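PDB 1CO6: protein (cytochrome C2) from Blastochloris viridis, which carries electrons on a covalently bound heme c, donating them to oxidized bacteriochlorophyll in the photophosphorylation pathway of purple bacteria. Local coordinates for residues F35-G40 against I56-E61; V62-I67 against D92-I97. All coordinates share one frame; numbering follows the deposited sequence.

Contact 1: residues F35-G40 against I56-E61; sequences FGRHSG and ITWTEE. With HEC (heme c), chain B.
Where W58 meets S39, heme propionate oxygen O1A is gripped from both segments. W58 NE1 donates to O1A at 3.0 Å, and G40 N adds a weak bond to O1A. The other carboxylate oxygen, O2A, takes R37 NH1 at 3.1 Å, in the plane of the guanidinium and nearly straight at 172°. R37 NH1 also donates to V30 O, which steadies this end of the extended chain. The arginine charge would be expected to favour the ionised propionate.

The backbones pair around a single beta bridge, H38 with T57. G36 N binds W58 O at 2.7 Å. W58 N binds R37 O, and S39 N binds I56 O. In this cytochrome c fold the paired loops hold R37, G40 and W58 beside the heme propionate. A tryptophan bonded to this propionate is also found in mitochondrial cytochrome c.

Both faces of the W58 ring have a neighbour. Heme methyl CMA lies over one face, near the rim. I56 CG2 lies over the centre of the opposite face, 3.7 Å above the plane. The chi1 of T57 (-62°) sets OG1 opposite its own carbonyl carbon and within reach of H38. T57 OG1 lies over one face of the H38 ring, toward its rim, 3.2 Å from H38 CE1. S39 OG turns to S54 and N51. At the far end, F35 CD1 comes 3.6 Å from W58 O, and E60 CG lies over a face of the F35 ring.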
ATOM      1  N   PHE A  35      -0.990  -7.347   2.110  1.00 14.82           N
ATOM      2  CA  PHE A  35      -0.628  -8.495   1.231  1.00 14.94           C
ATOM      3  C   PHE A  35      -1.647  -9.621   1.285  1.00 16.16           C
ATOM      4  O   PHE A  35      -1.961 -10.052   2.390  1.00 14.89           O
ATOM      5  CB  PHE A  35       0.828  -8.930   1.499  1.00 17.27           C
ATOM      6  CG  PHE A  35       1.769  -7.769   1.213  1.00 18.04           C
ATOM      7  CD1 PHE A  35       1.956  -7.362  -0.101  1.00 18.84           C
ATOM      8  CD2 PHE A  35       2.415  -7.129   2.270  1.00 18.35           C
ATOM      9  CE1 PHE A  35       2.791  -6.280  -0.376  1.00 20.46           C
ATOM     10  CE2 PHE A  35       3.269  -6.023   2.015  1.00 19.45           C
ATOM     11  CZ  PHE A  35       3.426  -5.619   0.690  1.00 19.58           C
ATOM     12  N   GLY A  36      -2.072 -10.049   0.104  1.00 15.46           N
ATOM     13  CA  GLY A  36      -3.051 -11.142  -0.043  1.00 15.75           C
ATOM     14  C   GLY A  36      -4.422 -10.603  -0.312  1.00 15.83           C
ATOM     15  O   GLY A  36      -5.292 -11.342  -0.817  1.00 16.48           O
ATOM     16  N   ARG A  37      -4.618  -9.312   0.019  1.00 17.09           N
ATOM     17  CA  ARG A  37      -5.982  -8.728  -0.193  1.00 16.41           C
ATOM     18  C   ARG A  37      -6.217  -8.338  -1.653  1.00 16.23           C
ATOM     19  O   ARG A  37      -5.260  -8.030  -2.396  1.00 14.11           O
ATOM     20  CB  ARG A  37      -6.193  -7.666   0.864  1.00 17.74           C
ATOM     21  CG  ARG A  37      -6.033  -6.193   0.537  1.00 19.60           C
ATOM     22  CD  ARG A  37      -6.596  -5.397   1.747  1.00 19.31           C
ATOM     23  NE  ARG A  37      -6.394  -3.999   1.390  1.00 20.89           N
ATOM     24  CZ  ARG A  37      -5.891  -3.002   2.144  1.00 20.69           C
ATOM     25  NH1 ARG A  37      -5.759  -1.750   1.642  1.00 19.25           N
ATOM     26  NH2 ARG A  37      -5.491  -3.203   3.404  1.00 19.42           N
ATOM     27  N   HIS A  38      -7.475  -8.435  -2.082  1.00 16.34           N
ATOM     28  CA  HIS A  38      -7.923  -8.055  -3.445  1.00 17.11           C
ATOM     29  C   HIS A  38      -8.039  -6.538  -3.469  1.00 15.51           C
ATOM     30  O   HIS A  38      -8.409  -5.893  -2.467  1.00 14.74           O
ATOM     31  CB  HIS A  38      -9.270  -8.747  -3.821  1.00 19.46           C
ATOM     32  CG  HIS A  38      -9.039 -10.196  -4.127  1.00 25.47           C
ATOM     33  ND1 HIS A  38      -9.259 -10.794  -5.337  1.00 27.39           N
ATOM     34  CD2 HIS A  38      -8.505 -11.182  -3.331  1.00 27.72           C
ATOM     35  CE1 HIS A  38      -8.909 -12.079  -5.260  1.00 28.51           C
ATOM     36  NE2 HIS A  38      -8.431 -12.342  -4.060  1.00 27.61           N
ATOM     37  N   SER A  39      -7.681  -5.934  -4.568  1.00 16.17           N
ATOM     38  CA  SER A  39      -7.752  -4.439  -4.631  1.00 16.48           C
ATOM     39  C   SER A  39      -9.195  -3.973  -4.500  1.00 16.19           C
ATOM     40  O   SER A  39     -10.140  -4.685  -4.904  1.00 15.83           O
ATOM     41  CB  SER A  39      -7.099  -3.877  -5.893  1.00 17.13           C
ATOM     42  OG  SER A  39      -7.749  -4.347  -7.046  1.00 20.86           O
ATOM     43  N   GLY A  40      -9.343  -2.763  -4.014  1.00 15.66           N
ATOM     44  CA  GLY A  40     -10.637  -2.121  -3.869  1.00 16.50           C
ATOM     45  C   GLY A  40     -11.581  -2.720  -2.876  1.00 17.11           C
ATOM     46  O   GLY A  40     -12.822  -2.564  -3.094  1.00 17.69           O
ATOM     47  N   ILE A  56      -6.853  -7.005  -9.369  1.00 17.52           N
ATOM     48  CA  ILE A  56      -5.549  -7.287  -8.776  1.00 18.06           C
ATOM     49  C   ILE A  56      -5.683  -7.877  -7.373  1.00 17.53           C
ATOM     50  O   ILE A  56      -6.548  -7.556  -6.560  1.00 17.05           O
ATOM     51  CB  ILE A  56      -4.694  -5.963  -8.678  1.00 18.04           C
ATOM     52  CG1 ILE A  56      -4.086  -5.614 -10.037  1.00 19.02           C
ATOM     53  CG2 ILE A  56      -3.624  -5.940  -7.559  1.00 16.99           C
ATOM     54  CD1 ILE A  56      -3.430  -4.203 -10.055  1.00 21.11           C
ATOM     55  N   THR A  57      -4.724  -8.769  -7.135  1.00 16.83           N
ATOM     56  CA  THR A  57      -4.556  -9.351  -5.795  1.00 16.76           C
ATOM     57  C   THR A  57      -3.176  -8.814  -5.364  1.00 17.16           C
ATOM     58  O   THR A  57      -2.193  -8.988  -6.140  1.00 15.02           O
ATOM     59  CB  THR A  57      -4.638 -10.917  -5.720  1.00 18.31           C
ATOM     60  OG1 THR A  57      -5.990 -11.180  -6.186  1.00 18.94           O
ATOM     61  CG2 THR A  57      -4.373 -11.419  -4.294  1.00 17.84           C
ATOM     62  N   TRP A  58      -3.084  -8.235  -4.182  1.00 16.64           N
ATOM     63  CA  TRP A  58      -1.798  -7.667  -3.738  1.00 16.32           C
ATOM     64  C   TRP A  58      -0.789  -8.657  -3.177  1.00 16.59           C
ATOM     65  O   TRP A  58      -0.765  -8.912  -1.976  1.00 19.18           O
ATOM     66  CB  TRP A  58      -2.025  -6.524  -2.723  1.00 15.95           C
ATOM     67  CG  TRP A  58      -2.756  -5.378  -3.324  1.00 15.75           C
ATOM     68  CD1 TRP A  58      -4.016  -4.979  -3.021  1.00 13.38           C
ATOM     69  CD2 TRP A  58      -2.269  -4.475  -4.315  1.00 13.82           C
ATOM     70  NE1 TRP A  58      -4.333  -3.857  -3.756  1.00 14.91           N
ATOM     71  CE2 TRP A  58      -3.275  -3.516  -4.537  1.00 14.04           C
ATOM     72  CE3 TRP A  58      -1.047  -4.364  -5.011  1.00 14.71           C
ATOM     73  CZ2 TRP A  58      -3.147  -2.493  -5.483  1.00 14.06           C
ATOM     74  CZ3 TRP A  58      -0.909  -3.348  -5.941  1.00 15.37           C
ATOM     75  CH2 TRP A  58      -1.923  -2.405  -6.149  1.00 14.79           C
ATOM     76  N   THR A  59       0.007  -9.148  -4.064  1.00 16.69           N
ATOM     77  CA  THR A  59       1.109 -10.069  -3.735  1.00 16.88           C
ATOM     78  C   THR A  59       2.290  -9.103  -3.674  1.00 17.40           C
ATOM     79  O   THR A  59       2.155  -7.954  -4.154  1.00 15.78           O
ATOM     80  CB  THR A  59       1.305 -11.138  -4.887  1.00 15.35           C
ATOM     81  OG1 THR A  59       1.697 -10.417  -6.092  1.00 16.26           O
ATOM     82  CG2 THR A  59       0.086 -12.036  -5.159  1.00 16.81           C
ATOM     83  N   GLU A  60       3.408  -9.594  -3.157  1.00 19.43           N
ATOM     84  CA  GLU A  60       4.648  -8.812  -3.093  1.00 20.94           C
ATOM     85  C   GLU A  60       5.155  -8.397  -4.450  1.00 20.66           C
ATOM     86  O   GLU A  60       5.537  -7.215  -4.592  1.00 20.49           O
ATOM     87  CB  GLU A  60       5.788  -9.527  -2.381  1.00 23.82           C
ATOM     88  CG  GLU A  60       5.690  -9.619  -0.862  1.00 26.76           C
ATOM     89  CD  GLU A  60       6.987 -10.045  -0.217  1.00 30.16           C
ATOM     90  OE1 GLU A  60       8.105  -9.847  -0.689  1.00 32.21           O
ATOM     91  OE2 GLU A  60       6.762 -10.619   0.870  1.00 32.94           O
ATOM     92  N   GLU A  61       5.140  -9.312  -5.409  1.00 20.14           N
ATOM     93  CA  GLU A  61       5.640  -9.012  -6.782  1.00 21.32           C
ATOM     94  C   GLU A  61       4.801  -7.929  -7.460  1.00 18.91           C
ATOM     95  O   GLU A  61       5.346  -6.976  -8.060  1.00 17.67           O
ATOM     96  CB  GLU A  61       5.660 -10.325  -7.529  1.00 25.55           C
ATOM     97  CG  GLU A  61       5.847 -10.598  -8.986  1.00 33.89           C
ATOM     98  CD  GLU A  61       5.281 -11.889  -9.536  1.00 37.85           C
ATOM     99  OE1 GLU A  61       5.814 -12.704 -10.296  1.00 40.40           O
ATOM    100  OE2 GLU A  61       4.101 -12.080  -9.110  1.00 40.80           O
TER
HETATM  101 FE   HEC B 108      -1.422   4.980  -1.944  1.00 10.84          FE
HETATM  102  CHA HEC B 108      -4.169   3.352  -2.942  1.00 11.47           C
HETATM  103  CHB HEC B 108       0.149   2.005  -1.291  1.00 12.47           C
HETATM  104  CHC HEC B 108       1.504   6.678  -1.169  1.00 12.38           C
HETATM  105  CHD HEC B 108      -3.107   7.994  -2.148  1.00 12.95           C
HETATM  106  NA  HEC B 108      -1.929   3.029  -2.067  1.00 13.11           N
HETATM  107  C1A HEC B 108      -3.087   2.524  -2.650  1.00 13.13           C
HETATM  108  C2A HEC B 108      -2.964   1.100  -2.786  1.00 13.31           C
HETATM  109  C3A HEC B 108      -1.753   0.746  -2.333  1.00 13.78           C
HETATM  110  C4A HEC B 108      -1.068   1.940  -1.887  1.00 13.24           C
HETATM  111  CMA HEC B 108      -1.119  -0.664  -2.276  1.00 12.50           C
HETATM  112  CAA HEC B 108      -4.101   0.148  -3.277  1.00 13.48           C
HETATM  113  CBA HEC B 108      -5.020  -0.138  -2.053  1.00 13.37           C
HETATM  114  CGA HEC B 108      -6.167  -1.098  -2.244  1.00 13.84           C
HETATM  115  O1A HEC B 108      -6.286  -1.624  -3.339  1.00 13.59           O
HETATM  116  O2A HEC B 108      -6.892  -1.248  -1.228  1.00 15.09           O
HETATM  117  NB  HEC B 108       0.409   4.462  -1.337  1.00 12.78           N
HETATM  118  C1B HEC B 108       0.838   3.156  -1.066  1.00 12.58           C
HETATM  119  C2B HEC B 108       2.206   3.222  -0.610  1.00 13.96           C
HETATM  120  C3B HEC B 108       2.590   4.501  -0.616  1.00 13.05           C
HETATM  121  C4B HEC B 108       1.481   5.301  -1.037  1.00 13.69           C
HETATM  122  CMB HEC B 108       2.995   1.953  -0.225  1.00 12.79           C
HETATM  123  CAB HEC B 108       3.994   5.024  -0.157  1.00 13.20           C
HETATM  124  CBB HEC B 108       5.046   4.732  -1.052  1.00 13.78           C
HETATM  125  NC  HEC B 108      -0.915   6.937  -1.717  1.00 13.07           N
HETATM  126  C1C HEC B 108       0.339   7.413  -1.411  1.00 13.26           C
HETATM  127  C2C HEC B 108       0.266   8.862  -1.350  1.00 14.37           C
HETATM  128  C3C HEC B 108      -0.983   9.232  -1.657  1.00 14.49           C
HETATM  129  C4C HEC B 108      -1.757   8.035  -1.857  1.00 13.29           C
HETATM  130  CMC HEC B 108       1.478   9.767  -1.049  1.00 13.51           C
HETATM  131  CAC HEC B 108      -1.552  10.710  -1.649  1.00 13.78           C
HETATM  132  CBC HEC B 108      -0.966  11.707  -2.448  1.00 13.67           C
HETATM  133  ND  HEC B 108      -3.296   5.545  -2.406  1.00 13.39           N
HETATM  134  C1D HEC B 108      -3.784   6.849  -2.497  1.00 12.37           C
HETATM  135  C2D HEC B 108      -5.147   6.790  -3.031  1.00 13.42           C
HETATM  136  C3D HEC B 108      -5.450   5.506  -3.228  1.00 12.88           C
HETATM  137  C4D HEC B 108      -4.302   4.720  -2.870  1.00 11.54           C
HETATM  138  CMD HEC B 108      -6.009   8.055  -3.276  1.00 11.46           C
HETATM  139  CAD HEC B 108      -6.740   4.911  -3.854  1.00 12.45           C
HETATM  140  CBD HEC B 108      -6.522   4.651  -5.379  1.00 12.22           C
HETATM  141  CGD HEC B 108      -7.812   4.557  -6.173  1.00 12.80           C
HETATM  142  O1D HEC B 108      -7.572   4.647  -7.415  1.00 13.86           O
HETATM  143  O2D HEC B 108      -8.926   4.397  -5.617  1.00 14.03           O
HETATM  144  O   HOH W   1      -9.301  -9.313  -7.396  1.00 42.19           O

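Contact 2: residues V62-I67 against D92-I97; sequences VFREYI and DLIAYI. With HEC (heme c), chain B.
F63 (chi1 172°) and L93 both send their CG away from the backbone N, and this brings the phenylalanine ring and the leucine CD2 branch together. I94 turns the other way: its CG1 sits opposite its own carbonyl carbon (chi1 -68°) and runs beside the ring.

F63 carries most of the contact. F63 CZ meets L93 CD2 at 3.7 Å, at the ring edge, and the two side chains cross at about a right angle. F63 CD2 meets I94 CG1 at 3.7 Å, as these chains slide past each other in opposite directions. I97 CD1 is 3.9 Å from F63 CZ. F63 CZ also touches heme methyl CMB at 3.5 Å, so the ring is wedged between the second helix and the heme edge.

I67 closes in from its own helix, with CB over one face of the F63 ring. I67 CD1 reaches heme C2B at 3.6 Å, close to the axial ligand M79. R64 lays one guanidinium face over I94 CD1, 3.6 Å from R64 NH2. That NH2 is hydrogen-bonded to S91 OG, which ties it to the second helix.

No hydrogen bond joins the two segments. Their axes stay 11.4 Å apart and run at 125°, a spacing bridged by side chains. In the cytochrome c fold these two helices close one side of the heme crevice with apolar side chains. Helix 60-68 thus packs across helix 87-98 beside the heme, while F10 of helix 3-14 touches L93 and I97 on helix 87-98.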
ATOM      1  N   VAL A  62       3.479  -8.076  -7.348  1.00 17.23           N
ATOM      2  CA  VAL A  62       2.543  -7.069  -7.905  1.00 18.02           C
ATOM      3  C   VAL A  62       2.717  -5.732  -7.147  1.00 16.31           C
ATOM      4  O   VAL A  62       2.722  -4.669  -7.848  1.00 16.60           O
ATOM      5  CB  VAL A  62       1.081  -7.557  -7.904  1.00 19.31           C
ATOM      6  CG1 VAL A  62       0.135  -6.405  -8.292  1.00 20.12           C
ATOM      7  CG2 VAL A  62       0.881  -8.804  -8.771  1.00 20.92           C
ATOM      8  N   PHE A  63       2.901  -5.768  -5.835  1.00 15.40           N
ATOM      9  CA  PHE A  63       3.103  -4.485  -5.096  1.00 15.11           C
ATOM     10  C   PHE A  63       4.360  -3.775  -5.617  1.00 14.90           C
ATOM     11  O   PHE A  63       4.442  -2.567  -5.831  1.00 15.57           O
ATOM     12  CB  PHE A  63       3.168  -4.711  -3.587  1.00 17.12           C
ATOM     13  CG  PHE A  63       3.545  -3.517  -2.750  1.00 15.55           C
ATOM     14  CD1 PHE A  63       2.522  -2.620  -2.379  1.00 16.50           C
ATOM     15  CD2 PHE A  63       4.838  -3.273  -2.341  1.00 16.45           C
ATOM     16  CE1 PHE A  63       2.811  -1.498  -1.570  1.00 16.80           C
ATOM     17  CE2 PHE A  63       5.174  -2.128  -1.584  1.00 16.74           C
ATOM     18  CZ  PHE A  63       4.135  -1.268  -1.185  1.00 18.11           C
ATOM     19  N   ARG A  64       5.371  -4.581  -5.823  1.00 16.23           N
ATOM     20  CA  ARG A  64       6.693  -4.139  -6.301  1.00 18.53           C
ATOM     21  C   ARG A  64       6.553  -3.413  -7.622  1.00 18.13           C
ATOM     22  O   ARG A  64       7.139  -2.317  -7.806  1.00 19.38           O
ATOM     23  CB  ARG A  64       7.634  -5.351  -6.382  1.00 21.30           C
ATOM     24  CG  ARG A  64       9.086  -5.021  -6.601  1.00 25.31           C
ATOM     25  CD  ARG A  64      10.005  -6.149  -6.348  1.00 28.57           C
ATOM     26  NE  ARG A  64      10.324  -6.474  -4.976  1.00 30.31           N
ATOM     27  CZ  ARG A  64      11.201  -5.787  -4.222  1.00 30.43           C
ATOM     28  NH1 ARG A  64      11.879  -4.684  -4.579  1.00 31.46           N
ATOM     29  NH2 ARG A  64      11.464  -6.319  -3.033  1.00 29.69           N
ATOM     30  N   GLU A  65       5.845  -4.033  -8.565  1.00 18.56           N
ATOM     31  CA  GLU A  65       5.663  -3.392  -9.882  1.00 18.78           C
ATOM     32  C   GLU A  65       4.796  -2.137  -9.788  1.00 17.35           C
ATOM     33  O   GLU A  65       5.042  -1.097 -10.454  1.00 18.00           O
ATOM     34  CB  GLU A  65       5.103  -4.283 -10.978  1.00 21.29           C
ATOM     35  CG  GLU A  65       4.198  -5.428 -10.637  1.00 29.83           C
ATOM     36  CD  GLU A  65       4.157  -6.589 -11.587  1.00 33.30           C
ATOM     37  OE1 GLU A  65       3.321  -7.478 -11.607  1.00 35.84           O
ATOM     38  OE2 GLU A  65       5.125  -6.590 -12.388  1.00 36.52           O
ATOM     39  N   TYR A  66       3.743  -2.183  -8.993  1.00 15.21           N
ATOM     40  CA  TYR A  66       2.843  -1.048  -8.829  1.00 13.42           C
ATOM     41  C   TYR A  66       3.534   0.139  -8.230  1.00 12.52           C
ATOM     42  O   TYR A  66       3.445   1.265  -8.704  1.00 13.14           O
ATOM     43  CB  TYR A  66       1.652  -1.440  -7.921  1.00 12.72           C
ATOM     44  CG  TYR A  66       0.746  -0.338  -7.458  1.00 13.75           C
ATOM     45  CD1 TYR A  66       0.837   0.171  -6.154  1.00 14.22           C
ATOM     46  CD2 TYR A  66      -0.208   0.212  -8.343  1.00 12.54           C
ATOM     47  CE1 TYR A  66      -0.018   1.176  -5.709  1.00 14.33           C
ATOM     48  CE2 TYR A  66      -1.094   1.227  -7.900  1.00 12.19           C
ATOM     49  CZ  TYR A  66      -0.958   1.702  -6.603  1.00 15.20           C
ATOM     50  OH  TYR A  66      -1.820   2.657  -6.181  1.00 16.41           O
ATOM     51  N   ILE A  67       4.211  -0.080  -7.116  1.00 14.05           N
ATOM     52  CA  ILE A  67       4.870   1.029  -6.404  1.00 14.20           C
ATOM     53  C   ILE A  67       5.951   1.745  -7.194  1.00 15.30           C
ATOM     54  O   ILE A  67       6.119   2.977  -6.928  1.00 13.68           O
ATOM     55  CB  ILE A  67       5.199   0.570  -4.955  1.00 15.80           C
ATOM     56  CG1 ILE A  67       4.995   1.669  -3.901  1.00 15.35           C
ATOM     57  CG2 ILE A  67       6.655  -0.011  -4.964  1.00 17.62           C
ATOM     58  CD1 ILE A  67       3.588   2.319  -3.782  1.00 15.32           C
ATOM     59  N   ASP A  92      12.561  -2.640   1.752  1.00 16.02           N
ATOM     60  CA  ASP A  92      12.404  -2.194   3.158  1.00 16.80           C
ATOM     61  C   ASP A  92      10.926  -1.909   3.485  1.00 16.81           C
ATOM     62  O   ASP A  92      10.401  -2.345   4.514  1.00 16.96           O
ATOM     63  CB  ASP A  92      13.298  -0.995   3.494  1.00 17.80           C
ATOM     64  CG  ASP A  92      14.774  -1.446   3.498  1.00 18.99           C
ATOM     65  OD1 ASP A  92      15.083  -2.617   3.678  1.00 18.02           O
ATOM     66  OD2 ASP A  92      15.597  -0.554   3.261  1.00 20.19           O
ATOM     67  N   LEU A  93      10.329  -1.176   2.516  1.00 15.85           N
ATOM     68  CA  LEU A  93       8.901  -0.831   2.626  1.00 14.60           C
ATOM     69  C   LEU A  93       8.018  -2.054   2.828  1.00 14.49           C
ATOM     70  O   LEU A  93       7.093  -2.065   3.668  1.00 13.79           O
ATOM     71  CB  LEU A  93       8.614  -0.053   1.313  1.00 15.69           C
ATOM     72  CG  LEU A  93       7.139   0.347   1.202  1.00 16.11           C
ATOM     73  CD1 LEU A  93       6.819   1.292   2.361  1.00 16.68           C
ATOM     74  CD2 LEU A  93       6.932   0.987  -0.173  1.00 15.83           C
ATOM     75  N   ILE A  94       8.232  -3.068   1.998  1.00 13.61           N
ATOM     76  CA  ILE A  94       7.541  -4.345   2.086  1.00 15.66           C
ATOM     77  C   ILE A  94       7.735  -4.924   3.491  1.00 16.83           C
ATOM     78  O   ILE A  94       6.692  -5.328   4.097  1.00 15.77           O
ATOM     79  CB  ILE A  94       7.980  -5.393   1.018  1.00 17.17           C
ATOM     80  CG1 ILE A  94       7.558  -4.962  -0.389  1.00 16.85           C
ATOM     81  CG2 ILE A  94       7.399  -6.818   1.363  1.00 17.64           C
ATOM     82  CD1 ILE A  94       8.250  -5.739  -1.544  1.00 19.91           C
ATOM     83  N   ALA A  95       8.962  -4.941   3.987  1.00 17.33           N
ATOM     84  CA  ALA A  95       9.226  -5.500   5.337  1.00 17.23           C
ATOM     85  C   ALA A  95       8.382  -4.828   6.425  1.00 18.07           C
ATOM     86  O   ALA A  95       7.788  -5.494   7.312  1.00 17.04           O
ATOM     87  CB  ALA A  95      10.715  -5.371   5.629  1.00 17.29           C
ATOM     88  N   TYR A  96       8.296  -3.486   6.323  1.00 17.01           N
ATOM     89  CA  TYR A  96       7.528  -2.700   7.287  1.00 16.46           C
ATOM     90  C   TYR A  96       6.018  -2.999   7.270  1.00 16.14           C
ATOM     91  O   TYR A  96       5.357  -3.221   8.283  1.00 14.84           O
ATOM     92  CB  TYR A  96       7.791  -1.190   7.040  1.00 16.04           C
ATOM     93  CG  TYR A  96       6.979  -0.364   8.025  1.00 16.06           C
ATOM     94  CD1 TYR A  96       7.259  -0.311   9.398  1.00 15.00           C
ATOM     95  CD2 TYR A  96       5.914   0.407   7.535  1.00 16.79           C
ATOM     96  CE1 TYR A  96       6.510   0.487  10.285  1.00 15.92           C
ATOM     97  CE2 TYR A  96       5.137   1.199   8.395  1.00 17.30           C
ATOM     98  CZ  TYR A  96       5.455   1.217   9.764  1.00 16.65           C
ATOM     99  OH  TYR A  96       4.637   1.958  10.548  1.00 18.18           O
ATOM    100  N   ILE A  97       5.460  -2.953   6.042  1.00 16.84           N
ATOM    101  CA  ILE A  97       4.024  -3.167   5.895  1.00 16.59           C
ATOM    102  C   ILE A  97       3.625  -4.576   6.331  1.00 17.52           C
ATOM    103  O   ILE A  97       2.534  -4.728   6.900  1.00 16.37           O
ATOM    104  CB  ILE A  97       3.547  -2.815   4.443  1.00 15.40           C
ATOM    105  CG1 ILE A  97       3.754  -1.301   4.149  1.00 12.17           C
ATOM    106  CG2 ILE A  97       2.051  -3.215   4.211  1.00 15.81           C
ATOM    107  CD1 ILE A  97       3.440  -0.986   2.642  1.00 10.13           C
TER
HETATM  108 FE   HEC B 108      -1.422   4.980  -1.944  1.00 10.84          FE
HETATM  109  CHA HEC B 108      -4.169   3.352  -2.942  1.00 11.47           C
HETATM  110  CHB HEC B 108       0.149   2.005  -1.291  1.00 12.47           C
HETATM  111  CHC HEC B 108       1.504   6.678  -1.169  1.00 12.38           C
HETATM  112  CHD HEC B 108      -3.107   7.994  -2.148  1.00 12.95           C
HETATM  113  NA  HEC B 108      -1.929   3.029  -2.067  1.00 13.11           N
HETATM  114  C1A HEC B 108      -3.087   2.524  -2.650  1.00 13.13           C
HETATM  115  C2A HEC B 108      -2.964   1.100  -2.786  1.00 13.31           C
HETATM  116  C3A HEC B 108      -1.753   0.746  -2.333  1.00 13.78           C
HETATM  117  C4A HEC B 108      -1.068   1.940  -1.887  1.00 13.24           C
HETATM  118  CMA HEC B 108      -1.119  -0.664  -2.276  1.00 12.50           C
HETATM  119  CAA HEC B 108      -4.101   0.148  -3.277  1.00 13.48           C
HETATM  120  CBA HEC B 108      -5.020  -0.138  -2.053  1.00 13.37           C
HETATM  121  CGA HEC B 108      -6.167  -1.098  -2.244  1.00 13.84           C
HETATM  122  O1A HEC B 108      -6.286  -1.624  -3.339  1.00 13.59           O
HETATM  123  O2A HEC B 108      -6.892  -1.248  -1.228  1.00 15.09           O
HETATM  124  NB  HEC B 108       0.409   4.462  -1.337  1.00 12.78           N
HETATM  125  C1B HEC B 108       0.838   3.156  -1.066  1.00 12.58           C
HETATM  126  C2B HEC B 108       2.206   3.222  -0.610  1.00 13.96           C
HETATM  127  C3B HEC B 108       2.590   4.501  -0.616  1.00 13.05           C
HETATM  128  C4B HEC B 108       1.481   5.301  -1.037  1.00 13.69           C
HETATM  129  CMB HEC B 108       2.995   1.953  -0.225  1.00 12.79           C
HETATM  130  CAB HEC B 108       3.994   5.024  -0.157  1.00 13.20           C
HETATM  131  CBB HEC B 108       5.046   4.732  -1.052  1.00 13.78           C
HETATM  132  NC  HEC B 108      -0.915   6.937  -1.717  1.00 13.07           N
HETATM  133  C1C HEC B 108       0.339   7.413  -1.411  1.00 13.26           C
HETATM  134  C2C HEC B 108       0.266   8.862  -1.350  1.00 14.37           C
HETATM  135  C3C HEC B 108      -0.983   9.232  -1.657  1.00 14.49           C
HETATM  136  C4C HEC B 108      -1.757   8.035  -1.857  1.00 13.29           C
HETATM  137  CMC HEC B 108       1.478   9.767  -1.049  1.00 13.51           C
HETATM  138  CAC HEC B 108      -1.552  10.710  -1.649  1.00 13.78           C
HETATM  139  CBC HEC B 108      -0.966  11.707  -2.448  1.00 13.67           C
HETATM  140  ND  HEC B 108      -3.296   5.545  -2.406  1.00 13.39           N
HETATM  141  C1D HEC B 108      -3.784   6.849  -2.497  1.00 12.37           C
HETATM  142  C2D HEC B 108      -5.147   6.790  -3.031  1.00 13.42           C
HETATM  143  C3D HEC B 108      -5.450   5.506  -3.228  1.00 12.88           C
HETATM  144  C4D HEC B 108      -4.302   4.720  -2.870  1.00 11.54           C
HETATM  145  CMD HEC B 108      -6.009   8.055  -3.276  1.00 11.46           C
HETATM  146  CAD HEC B 108      -6.740   4.911  -3.854  1.00 12.45           C
HETATM  147  CBD HEC B 108      -6.522   4.651  -5.379  1.00 12.22           C
HETATM  148  CGD HEC B 108      -7.812   4.557  -6.173  1.00 12.80           C
HETATM  149  O1D HEC B 108      -7.572   4.647  -7.415  1.00 13.86           O
HETATM  150  O2D HEC B 108      -8.926   4.397  -5.617  1.00 14.03           O

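How the contacts relate
Contacts 1 and 2 follow each other along the chain, and their centres are 11 Å apart. Helix 60-68 belongs to both. T59 sits at its N-cap, and T59 OG1 bonds to V62 N. Two aromatic pairs join the contacts edge-to-face, F35 with F63 and W58 with Y66. In the second pair W58 CH2 is 3.6 Å from Y66 CG. F35 CE1 also packs on F63 CB at 3.6 Å. E60 CD packs on I94 CG2 at 3.6 Å. Both contacts line the heme pocket and divide one heme edge between them: propionate A belongs to contact 1 and methyl CMB to contact 2. Methyl CMA lies between, near W58 and F63.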